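Local coordinates for Lin0012 protein (Listeria innocua, PDB 3K17) that probably phosphorylates phosphomevalonate with ATP in the mevalonate route to isopentenyl diphosphate, at residues 51-56 with 76-81; 58-61 with 67-70; 322-327 with 333-338. All coordinates share one frame; numbering follows the deposited sequence.

Interaction 1. Residues 51-56 with 76-81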
loop_
_atom_site.group_PDB
_atom_site.type_symbol
_atom_site.label_atom_id
_atom_site.label_comp_id
_atom_site.label_asym_id
_atom_site.label_seq_id
_atom_site.Cartn_x
_atom_site.Cartn_y
_atom_site.Cartn_z
ATOM N N LEU A 51 -13.198 -22.790 -15.468
ATOM C CA LEU A 51 -12.622 -22.243 -16.690
ATOM C C LEU A 51 -11.153 -22.630 -16.741
ATOM O O LEU A 51 -10.417 -22.428 -15.772
ATOM C CB LEU A 51 -12.737 -20.713 -16.739
ATOM C CG LEU A 51 -11.977 -20.061 -17.902
ATOM C CD1 LEU A 51 -12.536 -20.555 -19.246
ATOM C CD2 LEU A 51 -12.079 -18.544 -17.799
ATOM N N TRP A 52 -10.745 -23.190 -17.874
ATOM C CA TRP A 52 -9.363 -23.586 -18.098
ATOM C C TRP A 52 -8.900 -22.866 -19.359
ATOM O O TRP A 52 -9.616 -22.868 -20.365
ATOM C CB TRP A 52 -9.242 -25.090 -18.371
ATOM C CG TRP A 52 -9.763 -26.000 -17.314
ATOM C CD1 TRP A 52 -11.060 -26.135 -16.906
ATOM C CD2 TRP A 52 -9.006 -26.966 -16.574
ATOM N NE1 TRP A 52 -11.158 -27.133 -15.963
ATOM C CE2 TRP A 52 -9.912 -27.659 -15.741
ATOM C CE3 TRP A 52 -7.649 -27.314 -16.537
ATOM C CZ2 TRP A 52 -9.504 -28.685 -14.878
ATOM C CZ3 TRP A 52 -7.244 -28.336 -15.679
ATOM C CH2 TRP A 52 -8.171 -29.007 -14.862
ATOM N N ILE A 53 -7.728 -22.243 -19.306
ATOM C CA ILE A 53 -7.186 -21.588 -20.494
ATOM C C ILE A 53 -5.754 -22.063 -20.667
ATOM O O ILE A 53 -5.124 -22.527 -19.709
ATOM C CB ILE A 53 -7.247 -20.047 -20.412
ATOM C CG1 ILE A 53 -6.420 -19.519 -19.231
ATOM C CG2 ILE A 53 -8.691 -19.610 -20.291
ATOM C CD1 ILE A 53 -6.251 -18.015 -19.268
ATOM N N PRO A 54 -5.217 -21.965 -21.892
ATOM C CA PRO A 54 -3.849 -22.411 -22.163
ATOM C C PRO A 54 -2.764 -21.883 -21.244
ATOM O O PRO A 54 -1.866 -22.623 -20.856
ATOM C CB PRO A 54 -3.622 -21.981 -23.615
ATOM C CG PRO A 54 -5.017 -22.005 -24.198
ATOM C CD PRO A 54 -5.820 -21.368 -23.097
ATOM N N HIS A 55 -2.833 -20.611 -20.888
ATOM C CA HIS A 55 -1.785 -20.051 -20.049
ATOM C C HIS A 55 -1.636 -20.686 -18.662
ATOM O O HIS A 55 -0.523 -20.796 -18.150
ATOM C CB HIS A 55 -1.969 -18.542 -19.901
ATOM C CG HIS A 55 -0.794 -17.858 -19.274
ATOM N ND1 HIS A 55 -0.542 -17.897 -17.919
ATOM C CD2 HIS A 55 0.230 -17.163 -19.826
ATOM C CE1 HIS A 55 0.585 -17.257 -17.663
ATOM N NE2 HIS A 55 1.073 -16.803 -18.803
ATOM N N TYR A 56 -2.738 -21.117 -18.059
ATOM C CA TYR A 56 -2.660 -21.697 -16.718
ATOM C C TYR A 56 -2.858 -23.205 -16.673
ATOM O O TYR A 56 -3.618 -23.767 -17.453
ATOM C CB TYR A 56 -3.681 -21.019 -15.810
ATOM C CG TYR A 56 -3.411 -19.550 -15.597
ATOM C CD1 TYR A 56 -2.377 -19.126 -14.763
ATOM C CD2 TYR A 56 -4.184 -18.581 -16.238
ATOM C CE1 TYR A 56 -2.119 -17.776 -14.570
ATOM C CE2 TYR A 56 -3.940 -17.232 -16.052
ATOM C CZ TYR A 56 -2.906 -16.833 -15.217
ATOM O OH TYR A 56 -2.677 -15.494 -15.018
ATOM N N THR A 76 -7.935 -12.109 -17.687
ATOM C CA THR A 76 -8.724 -10.937 -18.024
ATOM C C THR A 76 -9.641 -10.988 -19.237
ATOM O O THR A 76 -10.835 -10.745 -19.094
ATOM C CB THR A 76 -7.827 -9.683 -18.104
ATOM O OG1 THR A 76 -6.991 -9.632 -16.943
ATOM C CG2 THR A 76 -8.677 -8.427 -18.105
ATOM N N PHE A 77 -9.124 -11.308 -20.420
ATOM C CA PHE A 77 -10.006 -11.321 -21.585
ATOM C C PHE A 77 -11.180 -12.281 -21.451
ATOM O O PHE A 77 -12.312 -11.892 -21.698
ATOM C CB PHE A 77 -9.230 -11.628 -22.874
ATOM C CG PHE A 77 -8.497 -10.437 -23.432
ATOM C CD1 PHE A 77 -9.201 -9.383 -24.018
ATOM C CD2 PHE A 77 -7.110 -10.362 -23.364
ATOM C CE1 PHE A 77 -8.532 -8.261 -24.531
ATOM C CE2 PHE A 77 -6.428 -9.243 -23.874
ATOM C CZ PHE A 77 -7.149 -8.192 -24.459
ATOM N N THR A 78 -10.917 -13.526 -21.059
ATOM C CA THR A 78 -11.989 -14.505 -20.935
ATOM C C THR A 78 -12.899 -14.251 -19.742
ATOM O O THR A 78 -14.110 -14.510 -19.814
ATOM C CB THR A 78 -11.435 -15.956 -20.881
ATOM O OG1 THR A 78 -10.463 -16.070 -19.836
ATOM C CG2 THR A 78 -10.778 -16.311 -22.204
ATOM N N ALA A 79 -12.337 -13.743 -18.647
ATOM C CA ALA A 79 -13.153 -13.457 -17.473
ATOM C C ALA A 79 -14.132 -12.346 -17.822
ATOM O O ALA A 79 -15.291 -12.383 -17.424
ATOM C CB ALA A 79 -12.283 -13.024 -16.295
ATOM N N GLU A 80 -13.658 -11.352 -18.563
ATOM C CA GLU A 80 -14.514 -10.235 -18.940
ATOM C C GLU A 80 -15.657 -10.706 -19.844
ATOM O O GLU A 80 -16.791 -10.258 -19.700
ATOM C CB GLU A 80 -13.696 -9.161 -19.658
ATOM C CG GLU A 80 -14.480 -7.925 -20.035
ATOM C CD GLU A 80 -14.744 -7.007 -18.856
ATOM O OE1 GLU A 80 -14.218 -7.277 -17.758
ATOM O OE2 GLU A 80 -15.471 -6.005 -19.029
ATOM N N ALA A 81 -15.344 -11.597 -20.783
ATOM C CA ALA A 81 -16.359 -12.123 -21.696
ATOM C C ALA A 81 -17.411 -12.892 -20.899
ATOM O O ALA A 81 -18.597 -12.790 -21.169
ATOM C CB ALA A 81 -15.716 -13.022 -22.730
#
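Thr78 is the residue through which helix 76-91 meets the end of strand 50-52, and its hydroxyl oxygen does most of the touching. Leu51 CD2 lies 3.6 Å from Thr78 OG1, and Ile53 CG2 comes to 4.0 Å from the same Thr78 OG1. No hydrogen bond joins the two segments, so a polar atom is here walled by two aliphatic branches, in van der Waals contact. What satisfies it lies just before the helix: OG1 sits between the backbone N and the carbonyl carbon (chi1 54°) and is hydrogen-bonded to the carbonyl of Trp75. Threonine suits the place because its small side chain lets the helix come near, while its oxygen, bonded back to Trp75 O, can lie against methyls although buried. Leu51 and Ile53 both point toward the helix, and their apolar branches need no polar partner. Further out, Trp75 packs on both Leu51 and Ile53, and the chain leaves the strand through a type I turn closed by Tyr56 N to Ile53 O, 3.2 Å. Trp52 bonds through its backbone to Met101 and Ile103, and Thr78 also packs on Ile103. The arrangement is helix-on-sheet packing in the N-terminal domain of a GHMP kinase, with its S5-like alpha/beta fold.

Interaction 2. Residues 58-61 with 67-70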
loop_
_atom_site.group_PDB
_atom_site.type_symbol
_atom_site.label_atom_id
_atom_site.label_comp_id
_atom_site.label_asym_id
_atom_site.label_seq_id
_atom_site.Cartn_x
_atom_site.Cartn_y
_atom_site.Cartn_z
ATOM N N ASN A 58 -4.006 -24.798 -13.979
ATOM C CA ASN A 58 -5.212 -25.064 -13.222
ATOM C C ASN A 58 -6.341 -24.095 -13.546
ATOM O O ASN A 58 -6.107 -22.953 -13.921
ATOM C CB ASN A 58 -4.902 -25.030 -11.724
ATOM C CG ASN A 58 -3.927 -26.116 -11.317
ATOM O OD1 ASN A 58 -2.802 -25.837 -10.922
ATOM N ND2 ASN A 58 -4.353 -27.364 -11.435
ATOM N N PRO A 59 -7.589 -24.552 -13.394
ATOM C CA PRO A 59 -8.773 -23.733 -13.668
ATOM C C PRO A 59 -9.092 -22.801 -12.512
ATOM O O PRO A 59 -8.483 -22.890 -11.451
ATOM C CB PRO A 59 -9.863 -24.777 -13.837
ATOM C CG PRO A 59 -9.495 -25.761 -12.749
ATOM C CD PRO A 59 -7.980 -25.901 -12.940
ATOM N N VAL A 60 -10.035 -21.895 -12.740
ATOM C CA VAL A 60 -10.511 -20.994 -11.700
ATOM C C VAL A 60 -12.009 -21.258 -11.652
ATOM O O VAL A 60 -12.587 -21.757 -12.621
ATOM C CB VAL A 60 -10.298 -19.505 -12.036
ATOM C CG1 VAL A 60 -8.847 -19.116 -11.800
ATOM C CG2 VAL A 60 -10.717 -19.232 -13.470
ATOM N N SER A 61 -12.634 -20.945 -10.526
ATOM C CA SER A 61 -14.064 -21.153 -10.392
ATOM C C SER A 61 -14.676 -19.862 -9.907
ATOM O O SER A 61 -13.962 -18.938 -9.501
ATOM C CB SER A 61 -14.358 -22.279 -9.393
ATOM O OG SER A 61 -15.745 -22.598 -9.377
ATOM N N GLU A 67 -19.956 -13.297 -10.334
ATOM C CA GLU A 67 -18.840 -12.693 -11.038
ATOM C C GLU A 67 -17.569 -13.530 -10.994
ATOM O O GLU A 67 -17.272 -14.193 -9.994
ATOM C CB GLU A 67 -18.558 -11.309 -10.445
ATOM C CG GLU A 67 -17.336 -10.612 -11.016
ATOM C CD GLU A 67 -17.104 -9.260 -10.379
ATOM O OE1 GLU A 67 -17.376 -9.132 -9.171
ATOM O OE2 GLU A 67 -16.643 -8.331 -11.077
ATOM N N LEU A 68 -16.829 -13.514 -12.098
ATOM C CA LEU A 68 -15.563 -14.227 -12.160
ATOM C C LEU A 68 -14.497 -13.134 -12.111
ATOM O O LEU A 68 -14.414 -12.290 -13.007
ATOM C CB LEU A 68 -15.452 -15.032 -13.456
ATOM C CG LEU A 68 -14.079 -15.654 -13.750
ATOM C CD1 LEU A 68 -13.667 -16.588 -12.606
ATOM C CD2 LEU A 68 -14.134 -16.404 -15.065
ATOM N N LYS A 69 -13.704 -13.118 -11.048
ATOM C CA LYS A 69 -12.670 -12.103 -10.926
ATOM C C LYS A 69 -11.390 -12.681 -10.349
ATOM O O LYS A 69 -10.989 -12.328 -9.245
ATOM C CB LYS A 69 -13.159 -10.940 -10.052
ATOM C CG LYS A 69 -13.836 -11.349 -8.750
ATOM C CD LYS A 69 -14.028 -10.142 -7.836
ATOM C CE LYS A 69 -14.814 -10.482 -6.571
ATOM N NZ LYS A 69 -16.281 -10.585 -6.819
ATOM N N PRO A 70 -10.722 -13.568 -11.105
ATOM C CA PRO A 70 -9.473 -14.195 -10.650
ATOM C C PRO A 70 -8.311 -13.201 -10.554
ATOM O O PRO A 70 -8.390 -12.091 -11.073
ATOM C CB PRO A 70 -9.240 -15.289 -11.691
ATOM C CG PRO A 70 -9.796 -14.667 -12.948
ATOM C CD PRO A 70 -11.068 -13.997 -12.473
#
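The puckered ring of Pro70 meets Val60 at its CB corner: Val60 CG1 lies 3.8 Å from Pro70 CB, the two side chains crossing at about a right angle. The flat group nearby, the carboxylate of Glu67, serves its own segment. Lys69 NZ approaches Glu67 OE1 at 3.0 Å from above the carboxylate plane, 42° out of it, in a salt bridge, and the other oxygen, OE2, pairs with Arg186 and Tyr189 of the second subunit. Val60 also uses its second branch, for its chi1 of -78° sends the two methyls to different neighbours; Val60 CG2 comes to 4.1 Å from Leu68 CD1. That same leucine methyl reaches the backbone, with Leu68 CD1 3.9 Å from Ser61 O. A beta-branched valine fits because it can serve both partners from one short stem, whereas Leu68 is long enough to touch Val60 and also pack on Leu51, Trp62 and helix 76-91. Proline adds a compact apolar surface without a polar group to satisfy, and Trp75 packs on both Val60 and Pro70. Ser61 turns its hydroxyl elsewhere, to the carbonyl of Asn49. No hydrogen bond joins the two segments, though Val60 bonds through its backbone to Leu51: this is apolar packing between two arms of an irregular loop that links strand 50-52 to helix 76-91 in an alpha/beta fold.

Interaction 3. Residues 322-327 with 333-338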
loop_
_atom_site.group_PDB
_atom_site.type_symbol
_atom_site.label_atom_id
_atom_site.label_comp_id
_atom_site.label_asym_id
_atom_site.label_seq_id
_atom_site.Cartn_x
_atom_site.Cartn_y
_atom_site.Cartn_z
ATOM N N GLY A 322 3.152 -11.809 -42.336
ATOM C CA GLY A 322 3.089 -11.002 -43.536
ATOM C C GLY A 322 2.169 -11.830 -44.428
ATOM O O GLY A 322 2.030 -13.035 -44.197
ATOM N N ILE A 323 1.536 -11.215 -45.424
ATOM C CA ILE A 323 0.628 -11.945 -46.315
ATOM C C ILE A 323 0.873 -11.565 -47.774
ATOM O O ILE A 323 1.465 -10.524 -48.056
ATOM C CB ILE A 323 -0.854 -11.632 -46.004
ATOM C CG1 ILE A 323 -1.094 -10.126 -46.142
ATOM C CG2 ILE A 323 -1.215 -12.129 -44.613
ATOM C CD1 ILE A 323 -2.540 -9.702 -46.000
ATOM N N ALA A 324 0.397 -12.400 -48.694
ATOM C CA ALA A 324 0.578 -12.121 -50.112
ATOM C C ALA A 324 -0.465 -12.769 -51.018
ATOM O O ALA A 324 -1.099 -13.763 -50.657
ATOM C CB ALA A 324 1.970 -12.565 -50.546
ATOM N N PHE A 325 -0.628 -12.175 -52.197
ATOM C CA PHE A 325 -1.534 -12.671 -53.238
ATOM C C PHE A 325 -0.638 -12.972 -54.445
ATOM O O PHE A 325 0.197 -12.144 -54.806
ATOM C CB PHE A 325 -2.546 -11.594 -53.631
ATOM C CG PHE A 325 -3.650 -11.402 -52.636
ATOM C CD1 PHE A 325 -4.672 -12.337 -52.523
ATOM C CD2 PHE A 325 -3.674 -10.280 -51.819
ATOM C CE1 PHE A 325 -5.709 -12.158 -51.607
ATOM C CE2 PHE A 325 -4.709 -10.087 -50.895
ATOM C CZ PHE A 325 -5.726 -11.029 -50.791
ATOM N N SER A 326 -0.801 -14.149 -55.048
ATOM C CA SER A 326 0.001 -14.542 -56.210
ATOM C C SER A 326 -0.856 -14.942 -57.415
ATOM O O SER A 326 -1.962 -15.463 -57.260
ATOM C CB SER A 326 0.940 -15.705 -55.847
ATOM O OG SER A 326 1.952 -15.289 -54.941
ATOM N N LYS A 327 -0.327 -14.710 -58.615
ATOM C CA LYS A 327 -1.036 -15.029 -59.857
ATOM C C LYS A 327 -1.469 -16.479 -60.008
ATOM O O LYS A 327 -2.557 -16.754 -60.515
ATOM C CB LYS A 327 -0.188 -14.657 -61.070
ATOM C CG LYS A 327 -0.403 -13.253 -61.585
ATOM C CD LYS A 327 0.265 -12.212 -60.719
ATOM C CE LYS A 327 0.102 -10.841 -61.354
ATOM N NZ LYS A 327 0.626 -10.839 -62.745
ATOM N N GLU A 333 3.952 -21.113 -54.741
ATOM C CA GLU A 333 4.912 -22.083 -54.222
ATOM C C GLU A 333 6.336 -21.546 -54.342
ATOM O O GLU A 333 7.157 -21.738 -53.442
ATOM C CB GLU A 333 4.778 -23.412 -54.969
ATOM C CG GLU A 333 3.379 -24.017 -54.866
ATOM C CD GLU A 333 3.224 -25.300 -55.667
ATOM O OE1 GLU A 333 3.660 -25.325 -56.838
ATOM O OE2 GLU A 333 2.653 -26.275 -55.130
ATOM N N LYS A 334 6.625 -20.874 -55.452
ATOM C CA LYS A 334 7.944 -20.285 -55.666
ATOM C C LYS A 334 8.161 -19.195 -54.624
ATOM O O LYS A 334 9.254 -19.053 -54.075
ATOM C CB LYS A 334 8.047 -19.661 -57.062
ATOM C CG LYS A 334 8.791 -20.503 -58.095
ATOM C CD LYS A 334 8.016 -21.749 -58.490
ATOM C CE LYS A 334 8.737 -22.511 -59.597
ATOM N NZ LYS A 334 8.892 -21.686 -60.832
ATOM N N LEU A 335 7.111 -18.419 -54.363
ATOM C CA LEU A 335 7.190 -17.346 -53.381
ATOM C C LEU A 335 7.478 -17.939 -52.003
ATOM O O LEU A 335 8.380 -17.485 -51.302
ATOM C CB LEU A 335 5.879 -16.563 -53.341
ATOM C CG LEU A 335 5.770 -15.460 -52.284
ATOM C CD1 LEU A 335 6.855 -14.427 -52.495
ATOM C CD2 LEU A 335 4.390 -14.818 -52.369
ATOM N N VAL A 336 6.704 -18.953 -51.630
ATOM C CA VAL A 336 6.872 -19.622 -50.347
ATOM C C VAL A 336 8.294 -20.172 -50.180
ATOM O O VAL A 336 8.878 -20.078 -49.102
ATOM C CB VAL A 336 5.851 -20.774 -50.191
ATOM C CG1 VAL A 336 6.208 -21.648 -48.987
ATOM C CG2 VAL A 336 4.451 -20.195 -50.008
ATOM N N ASN A 337 8.850 -20.745 -51.245
ATOM C CA ASN A 337 10.204 -21.288 -51.186
ATOM C C ASN A 337 11.201 -20.174 -50.868
ATOM O O ASN A 337 12.134 -20.371 -50.088
ATOM C CB ASN A 337 10.568 -21.972 -52.511
ATOM C CG ASN A 337 12.002 -22.489 -52.529
ATOM O OD1 ASN A 337 12.927 -21.772 -52.910
ATOM N ND2 ASN A 337 12.193 -23.736 -52.099
ATOM N N GLU A 338 11.002 -19.006 -51.471
ATOM C CA GLU A 338 11.876 -17.865 -51.219
ATOM C C GLU A 338 11.742 -17.409 -49.765
ATOM O O GLU A 338 12.741 -17.091 -49.112
ATOM C CB GLU A 338 11.528 -16.712 -52.157
ATOM C CG GLU A 338 11.938 -16.965 -53.596
ATOM C CD GLU A 338 13.407 -17.341 -53.710
ATOM O OE1 GLU A 338 14.260 -16.576 -53.210
ATOM O OE2 GLU A 338 13.707 -18.404 -54.296
#
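Leu335 is brought to the strand by an extended first step: a chi1 of 176° sets CG opposite the backbone N, and chi2 near 60° then carries one branch, CD2, to both Ala324 and Ser326. Ser326 answers with a chi1 of -68°, which leaves its OG beside its own backbone N and opposite the carbonyl carbon. The result is that Leu335 CD2 lies 3.6 Å from Ser326 OG, while the same Leu335 CD2 lies 3.8 Å from Ala324 CB. A single methyl thus spans two residues of one strand face, which fits the alternation of a beta strand, where residues two apart point the same way. The contact with Ala324 is apolar; that with the serine oxygen is van der Waals only, since no hydrogen bond crosses between the segments. Alanine and serine are small, so they leave room for the leucine branch that reaches over from the helix. All three residues are buried, whereas Glu333, Lys334 and Asn337 keep their charged or polar side chains on other sides of the helix.

Between Ala324 and Ser326 in the strand, Phe325 points away from the helix, packing on helix 267-288 and meeting Phe215. Strand 321-326 is an inner strand of the antiparallel sheet, bonded to 310-313 and 214-219, and helix 329-341 follows it after a two-residue link. Leu335 also touches Ser303 and Ala304 of helix 295-306, and Ala324 packs on the same Ala304, so both helices meet this face of the strand.

In the fold
Interactions 1 and 2 are neighbours, with centres about 8 Å apart, and they share one stretch of chain: the loop from strand 50-52 to helix 76-91 holds the whole of interaction 2, while interaction 1 joins the two ends of that loop. They also touch directly, through Leu51 with Val60 and Ala79 with Leu68, and both approach the second subunit. Interaction 3 comes later in the chain, about 35 Å from interaction 1 and about 44 Å from interaction 2 between centres, on the opposite side of the chain's centre. Interactions 1 and 2 thus fasten the loop and helix 76-91 to the large mixed sheet, whereas interaction 3 packs a helix on the four-stranded antiparallel sheet of the C-terminal GHMP region.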